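Local atomic coordinates of TarM (Staphylococcus aureus subsp. aureus 21178, PDB entry 4X7R), a protein that belongs to the glycosyltransferases of the GT-B fold, pairing two parallel-sheet domains with a large additional antiparallel sheet. Residues 81-86 / 172-177; 307-312 / 412-417; 429-434 / 472-477. The protein carries 1 engineered substitution. One frame throughout, in Å; residues are numbered along the deposited sequence.

Interaction 1. Residues 81-86 / 172-177; sequences HFKSNK and KGYPYI
Between strands 163-169 and 175-182 of the antiparallel sheet the chain makes a β-hairpin connection, and its K172, G173 and Y174 dock onto loop 81-86. Y174 lies at the centre. Over one face H81 forms a face-to-face stack, centroids 3.6 Å apart and planes 4° from parallel; over the other sits N85 CB in a CH-pi contact, 3.6 Å from the Y174 ring centroid. At the ring edge Y174 OH donates to K83 O at 2.8 Å, from above the carbonyl plane, so a tyrosine suits both the stack and the polar rim. N85 grips the turn twice: its backbone N gives a nearly straight bond to K172 O (2.7 Å), while ND2 reaches G173 O (2.7 Å). With CG anti to the backbone N (chi1 -171°), the amide lies stacked nearly parallel to the Y174 ring. At the phi of G173, 89°, a CB would jam against the preceding carbonyl O and crowd N85 CB, so glycine suits it. The K172 chain runs along the H81 and F82 carbonyl oxygens; NZ bonds N78 O and, weakly, H81 O. D170 OD1 accepts from K172 N, as in an Asx turn, and from Y174 N, within a β-hairpin loop.

Interaction 2. Residues 307-312 / 412-417; sequences KIHNAP and AMISKR
The extended loop 307-312 passes the C-terminal end of helix 407-414, laying I308 and A311 against I414; the CA atoms of I308 and I414 stand 6.3 Å apart, and those of A311 and S415 4.8 Å. The helix stops in a Schellman motif, with R417 N bonded to A412 O at 2.8 Å and K416, at a phi of 58°, as its C-prime residue. The two segments share no direct hydrogen bond. R471 of helix 460-477 bridges them, binding both H309 O and I414 O.

Side-chain contact is mostly apolar; a water by H309 NE2 also makes a weak bond to S415 OG. I414, buried, sends CG2 over one face of the imidazole, 4.1 Å from the H309 ring centroid and displaced toward the rim, and also touches I308; a branched residue serves here because CG1 and CG2 can face different neighbours. S415 meets the same imidazole at its edge, OG lying in the ring plane 3.3 Å from H309 CE1. The ring is braced from its own loop: H309 ND1 donates to N310 O at 2.7 Å. Its chi1 of 47° places CG between the backbone N and carbonyl carbon, bringing ND1 near N310 O. Farther along, small A311 leaves room for the stretched aliphatic chain of K416, with A311 CB 3.7 Å from K416 CE. R417 is held by L390 O at NE and by E391 O and H314 O at NH2, fixing a flat guanidinium over which P312 lies, P312 CB 3.5 Å from R417 NH2 and P312 CG above its face.

Interaction 3. Residues 429-434 / 472-477; sequences SDFIED and ENIIEK
F431 O is approached by two asparagine amides, N473 ND2 from helix 460-477 and N437 ND2 from the loop beyond 429-434. The bond from N473 ND2 to F431 O is short at 2.7 Å but weak, for its N-H...O angle is only 124°. The same N473 ND2 gives a hydrogen bond of 2.8 Å to a water. That water donates to D430 O (3.0 Å) and weakly to E433 OE2, though with other acceptors nearby it probably cannot serve all at once. N473 reaches across because CG stands anti to the backbone N (chi1 -161°), which carries the amide off the helix toward the loop. Its other end is fixed too: one helical turn on, the K477 chain runs extended and bends at its last torsion, so that NZ donates to N473 OD1 at 2.8 Å, in the carbonyl plane. Asparagine suits this buried place, offering a donor to the loop and an acceptor to the lysine. K477 NZ stays 4.1 Å from E433 OE2, beyond a salt bridge, yet the opposite charges probably attract. Beside these polar groups I474 CD1 packs on F431 CB at 3.7 Å, and the F431 ring turns away toward I410 and M413 of helix 407-414. This is a helix-to-loop junction at the 438-441 edge of the Rossmann-like sheet in the C-terminal domain of a GT-B protein.

Interactions 2 and 3 share one neighbourhood, their centres about 13 Å apart, and helix 407-414 and helix 460-477 join them: M413 and I414 pack on I474, M413 also meets F431, and I308 touches I475. Interaction 1 stands alone, its centre about 50 and 56 Å from theirs, across the chain's centre on the antiparallel sheet. Chemistry follows place. The surface contact 81-86/172-177 relies on direct hydrogen bonds and a tyrosine ring stacked between an imidazole and an asparagine. The partly buried 307-312/412-417 is mostly apolar between its segments, with polar links through R471 and a water. The buried 429-434/472-477, the smallest in area, rests on one asparagine amide, a water and a little hydrocarbon.

Interaction 1. Residues 81-86 / 172-177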
ATOM      1  N   HIS A  81      28.059 -19.112   0.120  1.00 43.54           N
ATOM      2  CA  HIS A  81      29.204 -18.975   1.020  1.00 42.82           C
ATOM      3  C   HIS A  81      28.862 -19.365   2.438  1.00 45.76           C
ATOM      4  O   HIS A  81      27.693 -19.383   2.813  1.00 44.13           O
ATOM      5  CB  HIS A  81      29.749 -17.544   0.989  1.00 42.34           C
ATOM      6  CG  HIS A  81      30.320 -17.169  -0.337  1.00 44.80           C
ATOM      7  ND1 HIS A  81      31.661 -17.431  -0.667  1.00 46.68           N
ATOM      8  CD2 HIS A  81      29.715 -16.574  -1.391  1.00 44.02           C
ATOM      9  CE1 HIS A  81      31.809 -16.989  -1.902  1.00 44.41           C
ATOM     10  NE2 HIS A  81      30.661 -16.476  -2.383  1.00 43.65           N
ATOM     11  N   PHE A  82      29.900 -19.667   3.222  1.00 45.11           N
ATOM     12  CA  PHE A  82      29.797 -19.970   4.640  1.00 45.69           C
ATOM     13  C   PHE A  82      30.389 -18.775   5.413  1.00 51.24           C
ATOM     14  O   PHE A  82      29.814 -18.295   6.389  1.00 51.93           O
ATOM     15  CB  PHE A  82      30.594 -21.234   4.966  1.00 47.25           C
ATOM     16  CG  PHE A  82      30.684 -21.488   6.444  1.00 47.89           C
ATOM     17  CD1 PHE A  82      29.554 -21.849   7.175  1.00 48.00           C
ATOM     18  CD2 PHE A  82      31.895 -21.367   7.108  1.00 50.00           C
ATOM     19  CE1 PHE A  82      29.637 -22.100   8.543  1.00 49.66           C
ATOM     20  CE2 PHE A  82      31.987 -21.666   8.471  1.00 54.17           C
ATOM     21  CZ  PHE A  82      30.856 -22.021   9.183  1.00 50.50           C
ATOM     22  N   LYS A  83      31.533 -18.323   4.954  1.00 48.22           N
ATOM     23  CA  LYS A  83      32.285 -17.215   5.513  1.00 50.31           C
ATOM     24  C   LYS A  83      31.739 -15.870   4.957  1.00 53.50           C
ATOM     25  O   LYS A  83      31.322 -15.808   3.808  1.00 51.51           O
ATOM     26  CB  LYS A  83      33.777 -17.420   5.147  1.00 52.89           C
ATOM     27  CG  LYS A  83      34.762 -16.306   5.533  1.00 69.34           C
ATOM     28  CD  LYS A  83      36.142 -16.435   4.846  1.00 75.17           C
ATOM     29  CE  LYS A  83      36.196 -16.027   3.380  1.00 87.59           C
ATOM     30  NZ  LYS A  83      35.921 -14.573   3.154  1.00 97.51           N
ATOM     31  N   SER A  84      31.768 -14.807   5.778  1.00 51.73           N
ATOM     32  CA  SER A  84      31.405 -13.441   5.390  1.00 50.42           C
ATOM     33  C   SER A  84      32.453 -12.860   4.440  1.00 52.88           C
ATOM     34  O   SER A  84      33.625 -13.265   4.468  1.00 52.82           O
ATOM     35  CB  SER A  84      31.290 -12.554   6.618  1.00 55.54           C
ATOM     36  OG  SER A  84      30.037 -12.830   7.217  1.00 70.71           O
ATOM     37  N   ASN A  85      32.034 -11.912   3.590  1.00 48.36           N
ATOM     38  CA  ASN A  85      32.928 -11.279   2.621  1.00 47.61           C
ATOM     39  C   ASN A  85      33.861 -10.266   3.321  1.00 54.36           C
ATOM     40  O   ASN A  85      33.656  -9.053   3.251  1.00 53.38           O
ATOM     41  CB  ASN A  85      32.092 -10.623   1.526  1.00 44.37           C
ATOM     42  CG  ASN A  85      32.865 -10.123   0.343  1.00 48.36           C
ATOM     43  OD1 ASN A  85      34.056 -10.422   0.159  1.00 48.43           O
ATOM     44  ND2 ASN A  85      32.180  -9.380  -0.502  1.00 41.91           N
ATOM     45  N   LYS A  86      34.883 -10.785   4.018  1.00 54.37           N
ATOM     46  CA  LYS A  86      35.857  -9.984   4.771  1.00 55.20           C
ATOM     47  C   LYS A  86      36.598  -8.959   3.929  1.00 59.33           C
ATOM     48  O   LYS A  86      36.877  -7.872   4.427  1.00 60.29           O
ATOM     49  CB  LYS A  86      36.864 -10.886   5.521  1.00 58.80           C
ATOM     50  CG  LYS A  86      36.222 -11.932   6.447  1.00 81.56           C
ATOM     51  CD  LYS A  86      35.801 -11.339   7.780  1.00 91.25           C
ATOM     52  CE  LYS A  86      34.614 -12.044   8.365  1.00108.07           C
ATOM     53  NZ  LYS A  86      34.046 -11.246   9.472  1.00121.41           N
ATOM     54  N   LYS A 172      25.854 -12.209   3.791  1.00 41.58           N
ATOM     55  CA  LYS A 172      27.280 -12.389   4.073  1.00 41.62           C
ATOM     56  C   LYS A 172      28.172 -11.307   3.427  1.00 45.37           C
ATOM     57  O   LYS A 172      29.390 -11.336   3.590  1.00 44.81           O
ATOM     58  CB  LYS A 172      27.737 -13.820   3.743  1.00 43.76           C
ATOM     59  CG  LYS A 172      26.980 -14.870   4.552  1.00 49.75           C
ATOM     60  CD  LYS A 172      27.564 -16.270   4.460  1.00 54.54           C
ATOM     61  CE  LYS A 172      26.690 -17.260   5.213  1.00 65.12           C
ATOM     62  NZ  LYS A 172      25.478 -17.633   4.456  1.00 60.90           N
ATOM     63  N   GLY A 173      27.555 -10.351   2.718  1.00 40.92           N
ATOM     64  CA  GLY A 173      28.283  -9.251   2.098  1.00 38.66           C
ATOM     65  C   GLY A 173      28.773  -9.517   0.691  1.00 41.71           C
ATOM     66  O   GLY A 173      29.665  -8.809   0.211  1.00 40.17           O
ATOM     67  N   TYR A 174      28.192 -10.516   0.006  1.00 37.90           N
ATOM     68  CA  TYR A 174      28.571 -10.834  -1.376  1.00 37.28           C
ATOM     69  C   TYR A 174      27.579 -10.222  -2.382  1.00 37.58           C
ATOM     70  O   TYR A 174      26.370 -10.306  -2.162  1.00 37.02           O
ATOM     71  CB  TYR A 174      28.651 -12.361  -1.585  1.00 39.45           C
ATOM     72  CG  TYR A 174      29.733 -13.027  -0.763  1.00 42.90           C
ATOM     73  CD1 TYR A 174      31.042 -13.118  -1.235  1.00 44.81           C
ATOM     74  CD2 TYR A 174      29.457 -13.545   0.493  1.00 44.35           C
ATOM     75  CE1 TYR A 174      32.041 -13.733  -0.478  1.00 46.76           C
ATOM     76  CE2 TYR A 174      30.452 -14.119   1.271  1.00 46.64           C
ATOM     77  CZ  TYR A 174      31.735 -14.241   0.773  1.00 54.73           C
ATOM     78  OH  TYR A 174      32.679 -14.861   1.557  1.00 61.26           O
ATOM     79  N   PRO A 175      28.043  -9.686  -3.521  1.00 32.74           N
ATOM     80  CA  PRO A 175      27.086  -9.148  -4.524  1.00 31.55           C
ATOM     81  C   PRO A 175      26.323 -10.256  -5.224  1.00 36.93           C
ATOM     82  O   PRO A 175      26.926 -11.281  -5.547  1.00 36.78           O
ATOM     83  CB  PRO A 175      27.974  -8.399  -5.525  1.00 32.89           C
ATOM     84  CG  PRO A 175      29.350  -9.005  -5.339  1.00 39.14           C
ATOM     85  CD  PRO A 175      29.454  -9.519  -3.946  1.00 34.86           C
ATOM     86  N   TYR A 176      24.994 -10.059  -5.456  1.00 33.54           N
ATOM     87  CA  TYR A 176      24.149 -11.078  -6.087  1.00 32.60           C
ATOM     88  C   TYR A 176      23.400 -10.574  -7.308  1.00 34.02           C
ATOM     89  O   TYR A 176      22.992 -11.375  -8.152  1.00 33.12           O
ATOM     90  CB  TYR A 176      23.224 -11.807  -5.058  1.00 32.86           C
ATOM     91  CG  TYR A 176      22.200 -10.918  -4.376  1.00 33.94           C
ATOM     92  CD1 TYR A 176      22.542 -10.151  -3.266  1.00 35.72           C
ATOM     93  CD2 TYR A 176      20.905 -10.799  -4.877  1.00 33.35           C
ATOM     94  CE1 TYR A 176      21.609  -9.333  -2.635  1.00 34.12           C
ATOM     95  CE2 TYR A 176      19.964  -9.968  -4.262  1.00 33.80           C
ATOM     96  CZ  TYR A 176      20.331  -9.220  -3.154  1.00 39.89           C
ATOM     97  OH  TYR A 176      19.426  -8.410  -2.515  1.00 40.00           O
ATOM     98  N   ILE A 177      23.231  -9.240  -7.397  1.00 31.77           N
ATOM     99  CA  ILE A 177      22.586  -8.511  -8.490  1.00 31.73           C
ATOM    100  C   ILE A 177      23.347  -7.191  -8.672  1.00 35.70           C
ATOM    101  O   ILE A 177      23.662  -6.529  -7.676  1.00 36.19           O
ATOM    102  CB  ILE A 177      21.053  -8.237  -8.238  1.00 34.79           C
ATOM    103  CG1 ILE A 177      20.224  -9.511  -8.328  1.00 36.20           C
ATOM    104  CG2 ILE A 177      20.492  -7.186  -9.229  1.00 33.97           C
ATOM    105  CD1 ILE A 177      18.776  -9.339  -8.000  1.00 39.35           C
TER

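Interaction 2. Residues 307-312 / 412-417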
ATOM      1  N   LYS A 307     -14.449  -8.661   7.160  1.00 56.09           N
ATOM      2  CA  LYS A 307     -14.156  -9.297   8.440  1.00 56.42           C
ATOM      3  C   LYS A 307     -15.167  -8.817   9.453  1.00 58.95           C
ATOM      4  O   LYS A 307     -15.114  -7.666   9.882  1.00 58.04           O
ATOM      5  CB  LYS A 307     -12.714  -9.002   8.892  1.00 59.20           C
ATOM      6  CG  LYS A 307     -12.262  -9.840  10.094  1.00 77.57           C
ATOM      7  CD  LYS A 307     -10.932  -9.340  10.684  1.00 95.06           C
ATOM      8  CE  LYS A 307      -9.649  -9.887  10.075  1.00113.96           C
ATOM      9  NZ  LYS A 307      -9.482 -11.346  10.328  1.00124.91           N
ATOM     10  N   ILE A 308     -16.120  -9.682   9.784  1.00 57.69           N
ATOM     11  CA  ILE A 308     -17.148  -9.372  10.763  1.00 60.41           C
ATOM     12  C   ILE A 308     -16.718  -9.919  12.113  1.00 72.11           C
ATOM     13  O   ILE A 308     -16.800 -11.123  12.377  1.00 74.36           O
ATOM     14  CB  ILE A 308     -18.589  -9.773  10.341  1.00 63.52           C
ATOM     15  CG1 ILE A 308     -19.012  -9.013   9.061  1.00 63.67           C
ATOM     16  CG2 ILE A 308     -19.598  -9.481  11.482  1.00 65.43           C
ATOM     17  CD1 ILE A 308     -19.835  -9.799   8.105  1.00 76.73           C
ATOM     18  N   HIS A 309     -16.202  -9.025  12.950  1.00 71.34           N
ATOM     19  CA  HIS A 309     -15.784  -9.359  14.304  1.00 73.01           C
ATOM     20  C   HIS A 309     -16.992  -9.041  15.198  1.00 79.35           C
ATOM     21  O   HIS A 309     -18.110  -8.927  14.690  1.00 79.22           O
ATOM     22  CB  HIS A 309     -14.540  -8.530  14.688  1.00 73.53           C
ATOM     23  CG  HIS A 309     -14.683  -7.081  14.348  1.00 75.82           C
ATOM     24  ND1 HIS A 309     -15.456  -6.256  15.152  1.00 78.36           N
ATOM     25  CD2 HIS A 309     -14.229  -6.359  13.309  1.00 75.56           C
ATOM     26  CE1 HIS A 309     -15.434  -5.065  14.589  1.00 76.72           C
ATOM     27  NE2 HIS A 309     -14.707  -5.070  13.490  1.00 75.54           N
ATOM     28  N   ASN A 310     -16.782  -8.906  16.510  1.00 77.34           N
ATOM     29  CA  ASN A 310     -17.851  -8.554  17.441  1.00 77.93           C
ATOM     30  C   ASN A 310     -18.051  -7.042  17.422  1.00 79.81           C
ATOM     31  O   ASN A 310     -17.090  -6.298  17.248  1.00 78.20           O
ATOM     32  CB  ASN A 310     -17.497  -9.014  18.841  1.00 82.53           C
ATOM     33  CG  ASN A 310     -17.800 -10.463  19.063  1.00109.85           C
ATOM     34  OD1 ASN A 310     -17.013 -11.348  18.707  1.00104.09           O
ATOM     35  ND2 ASN A 310     -18.959 -10.730  19.647  1.00103.49           N
ATOM     36  N   ALA A 311     -19.284  -6.572  17.583  1.00 77.06           N
ATOM     37  CA  ALA A 311     -19.525  -5.129  17.619  1.00 76.78           C
ATOM     38  C   ALA A 311     -19.087  -4.593  18.998  1.00 83.40           C
ATOM     39  O   ALA A 311     -19.174  -5.350  19.975  1.00 83.68           O
ATOM     40  CB  ALA A 311     -21.001  -4.840  17.394  1.00 77.12           C
ATOM     41  N   PRO A 312     -18.602  -3.325  19.115  1.00 80.87           N
ATOM     42  CA  PRO A 312     -18.238  -2.803  20.445  1.00 82.91           C
ATOM     43  C   PRO A 312     -19.455  -2.894  21.350  1.00 89.97           C
ATOM     44  O   PRO A 312     -20.552  -2.507  20.931  1.00 89.52           O
ATOM     45  CB  PRO A 312     -17.867  -1.342  20.177  1.00 84.36           C
ATOM     46  CG  PRO A 312     -17.594  -1.265  18.734  1.00 86.45           C
ATOM     47  CD  PRO A 312     -18.437  -2.293  18.073  1.00 80.79           C
ATOM     48  N   ALA A 412     -16.583   0.672   9.720  1.00 44.15           N
ATOM     49  CA  ALA A 412     -17.354   1.493  10.658  1.00 45.40           C
ATOM     50  C   ALA A 412     -18.750   0.920  10.850  1.00 50.28           C
ATOM     51  O   ALA A 412     -19.231   0.835  11.977  1.00 52.49           O
ATOM     52  CB  ALA A 412     -17.444   2.924  10.148  1.00 45.82           C
ATOM     53  N   MET A 413     -19.382   0.486   9.754  1.00 45.28           N
ATOM     54  CA  MET A 413     -20.718  -0.110   9.776  1.00 44.01           C
ATOM     55  C   MET A 413     -20.718  -1.432  10.539  1.00 49.80           C
ATOM     56  O   MET A 413     -21.656  -1.693  11.306  1.00 50.67           O
ATOM     57  CB  MET A 413     -21.265  -0.256   8.360  1.00 44.00           C
ATOM     58  CG  MET A 413     -21.653   1.087   7.764  1.00 46.19           C
ATOM     59  SD  MET A 413     -22.170   1.019   6.046  1.00 46.51           S
ATOM     60  CE  MET A 413     -23.735   0.206   6.208  1.00 41.26           C
ATOM     61  N   ILE A 414     -19.642  -2.230  10.388  1.00 46.95           N
ATOM     62  CA  ILE A 414     -19.467  -3.488  11.146  1.00 48.48           C
ATOM     63  C   ILE A 414     -19.402  -3.178  12.669  1.00 56.24           C
ATOM     64  O   ILE A 414     -20.026  -3.881  13.461  1.00 56.85           O
ATOM     65  CB  ILE A 414     -18.261  -4.320  10.642  1.00 50.26           C
ATOM     66  CG1 ILE A 414     -18.484  -4.758   9.189  1.00 48.81           C
ATOM     67  CG2 ILE A 414     -17.978  -5.546  11.539  1.00 52.51           C
ATOM     68  CD1 ILE A 414     -17.239  -5.031   8.461  1.00 53.27           C
ATOM     69  N   SER A 415     -18.735  -2.068  13.055  1.00 54.68           N
ATOM     70  CA  SER A 415     -18.656  -1.651  14.458  1.00 55.78           C
ATOM     71  C   SER A 415     -19.872  -0.833  14.901  1.00 60.57           C
ATOM     72  O   SER A 415     -19.796  -0.138  15.911  1.00 61.99           O
ATOM     73  CB  SER A 415     -17.353  -0.908  14.725  1.00 58.58           C
ATOM     74  OG  SER A 415     -16.285  -1.838  14.765  1.00 68.25           O
ATOM     75  N   LYS A 416     -21.003  -0.924  14.153  1.00 56.05           N
ATOM     76  CA  LYS A 416     -22.269  -0.208  14.428  1.00 55.55           C
ATOM     77  C   LYS A 416     -22.102   1.328  14.480  1.00 59.48           C
ATOM     78  O   LYS A 416     -22.807   2.010  15.232  1.00 60.70           O
ATOM     79  CB  LYS A 416     -22.965  -0.742  15.697  1.00 58.76           C
ATOM     80  CG  LYS A 416     -23.398  -2.197  15.649  1.00 56.97           C
ATOM     81  CD  LYS A 416     -24.081  -2.567  16.957  1.00 66.05           C
ATOM     82  CE  LYS A 416     -24.606  -3.978  16.957  1.00 76.16           C
ATOM     83  NZ  LYS A 416     -25.094  -4.395  18.304  1.00 86.43           N
ATOM     84  N   ARG A 417     -21.153   1.860  13.685  1.00 54.93           N
ATOM     85  CA  ARG A 417     -20.865   3.295  13.582  1.00 55.08           C
ATOM     86  C   ARG A 417     -21.425   3.758  12.235  1.00 55.00           C
ATOM     87  O   ARG A 417     -20.915   3.356  11.190  1.00 52.86           O
ATOM     88  CB  ARG A 417     -19.339   3.599  13.722  1.00 55.59           C
ATOM     89  CG  ARG A 417     -18.677   3.062  15.015  1.00 64.86           C
ATOM     90  CD  ARG A 417     -19.557   3.243  16.240  1.00 66.85           C
ATOM     91  NE  ARG A 417     -18.915   2.913  17.513  1.00 69.83           N
ATOM     92  CZ  ARG A 417     -19.463   2.143  18.453  1.00 81.82           C
ATOM     93  NH1 ARG A 417     -20.626   1.543  18.237  1.00 69.21           N
ATOM     94  NH2 ARG A 417     -18.839   1.949  19.605  1.00 67.95           N
TER
HETATM   95  O   HOH W   1     -14.736  -3.068  12.001  1.00 52.50           O

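Interaction 3. Residues 429-434 / 472-477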
ATOM      1  N   SER A 429     -23.362   3.799  -2.085  1.00 42.51           N
ATOM      2  CA  SER A 429     -24.786   3.455  -2.339  1.00 42.24           C
ATOM      3  C   SER A 429     -25.052   1.952  -2.394  1.00 44.95           C
ATOM      4  O   SER A 429     -26.201   1.542  -2.365  1.00 46.38           O
ATOM      5  CB  SER A 429     -25.317   4.167  -3.583  1.00 42.44           C
ATOM      6  OG  SER A 429     -24.533   3.803  -4.705  1.00 46.27           O
ATOM      7  N   ASP A 430     -24.003   1.127  -2.459  1.00 40.06           N
ATOM      8  CA  ASP A 430     -24.180  -0.323  -2.419  1.00 38.05           C
ATOM      9  C   ASP A 430     -24.571  -0.746  -1.020  1.00 42.61           C
ATOM     10  O   ASP A 430     -25.403  -1.647  -0.862  1.00 43.74           O
ATOM     11  CB  ASP A 430     -22.882  -1.043  -2.767  1.00 36.98           C
ATOM     12  CG  ASP A 430     -22.608  -1.194  -4.235  1.00 46.62           C
ATOM     13  OD1 ASP A 430     -23.290  -0.529  -5.039  1.00 50.24           O
ATOM     14  OD2 ASP A 430     -21.764  -2.022  -4.587  1.00 45.58           O
ATOM     15  N   PHE A 431     -23.962  -0.118   0.002  1.00 38.03           N
ATOM     16  CA  PHE A 431     -24.199  -0.552   1.382  1.00 37.44           C
ATOM     17  C   PHE A 431     -24.906   0.430   2.297  1.00 42.13           C
ATOM     18  O   PHE A 431     -25.496   0.008   3.286  1.00 41.37           O
ATOM     19  CB  PHE A 431     -22.903  -1.118   1.991  1.00 38.00           C
ATOM     20  CG  PHE A 431     -21.682  -0.264   1.765  1.00 37.69           C
ATOM     21  CD1 PHE A 431     -21.459   0.876   2.531  1.00 39.00           C
ATOM     22  CD2 PHE A 431     -20.744  -0.607   0.799  1.00 37.42           C
ATOM     23  CE1 PHE A 431     -20.339   1.674   2.314  1.00 40.24           C
ATOM     24  CE2 PHE A 431     -19.633   0.199   0.570  1.00 40.49           C
ATOM     25  CZ  PHE A 431     -19.432   1.335   1.335  1.00 38.89           C
ATOM     26  N   ILE A 432     -24.865   1.735   1.981  1.00 40.71           N
ATOM     27  CA  ILE A 432     -25.574   2.705   2.812  1.00 41.75           C
ATOM     28  C   ILE A 432     -27.019   2.777   2.319  1.00 48.37           C
ATOM     29  O   ILE A 432     -27.236   2.948   1.121  1.00 49.48           O
ATOM     30  CB  ILE A 432     -24.887   4.109   2.874  1.00 44.45           C
ATOM     31  CG1 ILE A 432     -23.434   4.011   3.429  1.00 44.05           C
ATOM     32  CG2 ILE A 432     -25.750   5.125   3.672  1.00 44.61           C
ATOM     33  CD1 ILE A 432     -22.613   5.310   3.294  1.00 48.54           C
ATOM     34  N   GLU A 433     -27.998   2.636   3.244  1.00 45.55           N
ATOM     35  CA  GLU A 433     -29.426   2.755   2.958  1.00 45.95           C
ATOM     36  C   GLU A 433     -29.822   4.064   3.616  1.00 50.86           C
ATOM     37  O   GLU A 433     -29.901   4.147   4.849  1.00 52.37           O
ATOM     38  CB  GLU A 433     -30.222   1.558   3.506  1.00 47.63           C
ATOM     39  CG  GLU A 433     -29.861   0.248   2.809  1.00 65.58           C
ATOM     40  CD  GLU A 433     -30.768  -0.951   3.027  1.00 99.21           C
ATOM     41  OE1 GLU A 433     -31.253  -1.143   4.166  1.00 99.75           O
ATOM     42  OE2 GLU A 433     -30.936  -1.739   2.067  1.00 95.83           O
ATOM     43  N   ASP A 434     -29.907   5.120   2.794  1.00 46.53           N
ATOM     44  CA  ASP A 434     -30.181   6.488   3.215  1.00 48.24           C
ATOM     45  C   ASP A 434     -31.342   6.574   4.166  1.00 54.12           C
ATOM     46  O   ASP A 434     -32.402   6.025   3.881  1.00 54.26           O
ATOM     47  CB  ASP A 434     -30.410   7.432   2.018  1.00 49.40           C
ATOM     48  CG  ASP A 434     -30.568   8.875   2.449  1.00 58.18           C
ATOM     49  OD1 ASP A 434     -29.557   9.495   2.821  1.00 59.94           O
ATOM     50  OD2 ASP A 434     -31.713   9.365   2.473  1.00 68.91           O
ATOM     51  N   GLU A 472     -26.022  -5.215  10.409  1.00 47.33           N
ATOM     52  CA  GLU A 472     -27.001  -6.147   9.871  1.00 46.76           C
ATOM     53  C   GLU A 472     -26.949  -6.172   8.336  1.00 50.34           C
ATOM     54  O   GLU A 472     -26.978  -7.254   7.750  1.00 50.84           O
ATOM     55  CB  GLU A 472     -28.389  -5.692  10.305  1.00 48.34           C
ATOM     56  CG  GLU A 472     -29.200  -6.735  11.035  1.00 60.17           C
ATOM     57  CD  GLU A 472     -30.474  -6.177  11.641  1.00 81.27           C
ATOM     58  OE1 GLU A 472     -31.343  -5.681  10.883  1.00 64.73           O
ATOM     59  OE2 GLU A 472     -30.601  -6.234  12.884  1.00 76.08           O
ATOM     60  N   ASN A 473     -26.866  -4.977   7.689  1.00 45.47           N
ATOM     61  CA  ASN A 473     -26.801  -4.846   6.232  1.00 42.29           C
ATOM     62  C   ASN A 473     -25.511  -5.407   5.672  1.00 44.48           C
ATOM     63  O   ASN A 473     -25.541  -6.028   4.616  1.00 44.27           O
ATOM     64  CB  ASN A 473     -26.991  -3.389   5.778  1.00 42.12           C
ATOM     65  CG  ASN A 473     -27.383  -3.279   4.313  1.00 58.23           C
ATOM     66  OD1 ASN A 473     -28.256  -3.994   3.813  1.00 59.25           O
ATOM     67  ND2 ASN A 473     -26.763  -2.385   3.586  1.00 45.87           N
ATOM     68  N   ILE A 474     -24.378  -5.219   6.383  1.00 41.51           N
ATOM     69  CA  ILE A 474     -23.074  -5.747   5.935  1.00 40.34           C
ATOM     70  C   ILE A 474     -23.059  -7.270   6.015  1.00 44.97           C
ATOM     71  O   ILE A 474     -22.655  -7.939   5.058  1.00 43.36           O
ATOM     72  CB  ILE A 474     -21.840  -5.084   6.644  1.00 42.56           C
ATOM     73  CG1 ILE A 474     -21.821  -3.531   6.477  1.00 42.42           C
ATOM     74  CG2 ILE A 474     -20.510  -5.718   6.203  1.00 40.95           C
ATOM     75  CD1 ILE A 474     -21.959  -2.965   5.032  1.00 44.13           C
ATOM     76  N   ILE A 475     -23.517  -7.817   7.158  1.00 45.81           N
ATOM     77  CA  ILE A 475     -23.585  -9.265   7.398  1.00 45.96           C
ATOM     78  C   ILE A 475     -24.415  -9.906   6.280  1.00 49.08           C
ATOM     79  O   ILE A 475     -23.950 -10.831   5.632  1.00 47.51           O
ATOM     80  CB  ILE A 475     -24.139  -9.563   8.826  1.00 50.07           C
ATOM     81  CG1 ILE A 475     -23.062  -9.261   9.888  1.00 51.34           C
ATOM     82  CG2 ILE A 475     -24.657 -11.005   8.951  1.00 50.20           C
ATOM     83  CD1 ILE A 475     -23.578  -9.224  11.341  1.00 56.89           C
ATOM     84  N   GLU A 476     -25.585  -9.345   6.001  1.00 46.51           N
ATOM     85  CA  GLU A 476     -26.461  -9.882   4.984  1.00 45.91           C
ATOM     86  C   GLU A 476     -25.927  -9.852   3.550  1.00 50.64           C
ATOM     87  O   GLU A 476     -26.059 -10.845   2.833  1.00 51.68           O
ATOM     88  CB  GLU A 476     -27.809  -9.200   5.064  1.00 46.22           C
ATOM     89  CG  GLU A 476     -28.834  -9.889   4.213  1.00 56.19           C
ATOM     90  CD  GLU A 476     -30.149  -9.140   4.143  1.00 68.65           C
ATOM     91  OE1 GLU A 476     -30.521  -8.485   5.147  1.00 66.94           O
ATOM     92  OE2 GLU A 476     -30.810  -9.216   3.080  1.00 61.62           O
ATOM     93  N   LYS A 477     -25.324  -8.741   3.138  1.00 44.15           N
ATOM     94  CA  LYS A 477     -24.925  -8.588   1.756  1.00 42.45           C
ATOM     95  C   LYS A 477     -23.495  -8.936   1.388  1.00 46.34           C
ATOM     96  O   LYS A 477     -23.199  -9.024   0.190  1.00 46.08           O
ATOM     97  CB  LYS A 477     -25.342  -7.195   1.249  1.00 45.29           C
ATOM     98  CG  LYS A 477     -26.866  -6.969   1.341  1.00 47.75           C
ATOM     99  CD  LYS A 477     -27.254  -5.574   0.856  1.00 66.15           C
ATOM    100  CE  LYS A 477     -28.736  -5.407   0.595  1.00 70.49           C
ATOM    101  NZ  LYS A 477     -29.539  -5.541   1.836  1.00 78.25           N
TER
HETATM  102  O   HOH W   2     -27.796  -2.079   0.971  1.00 50.24           O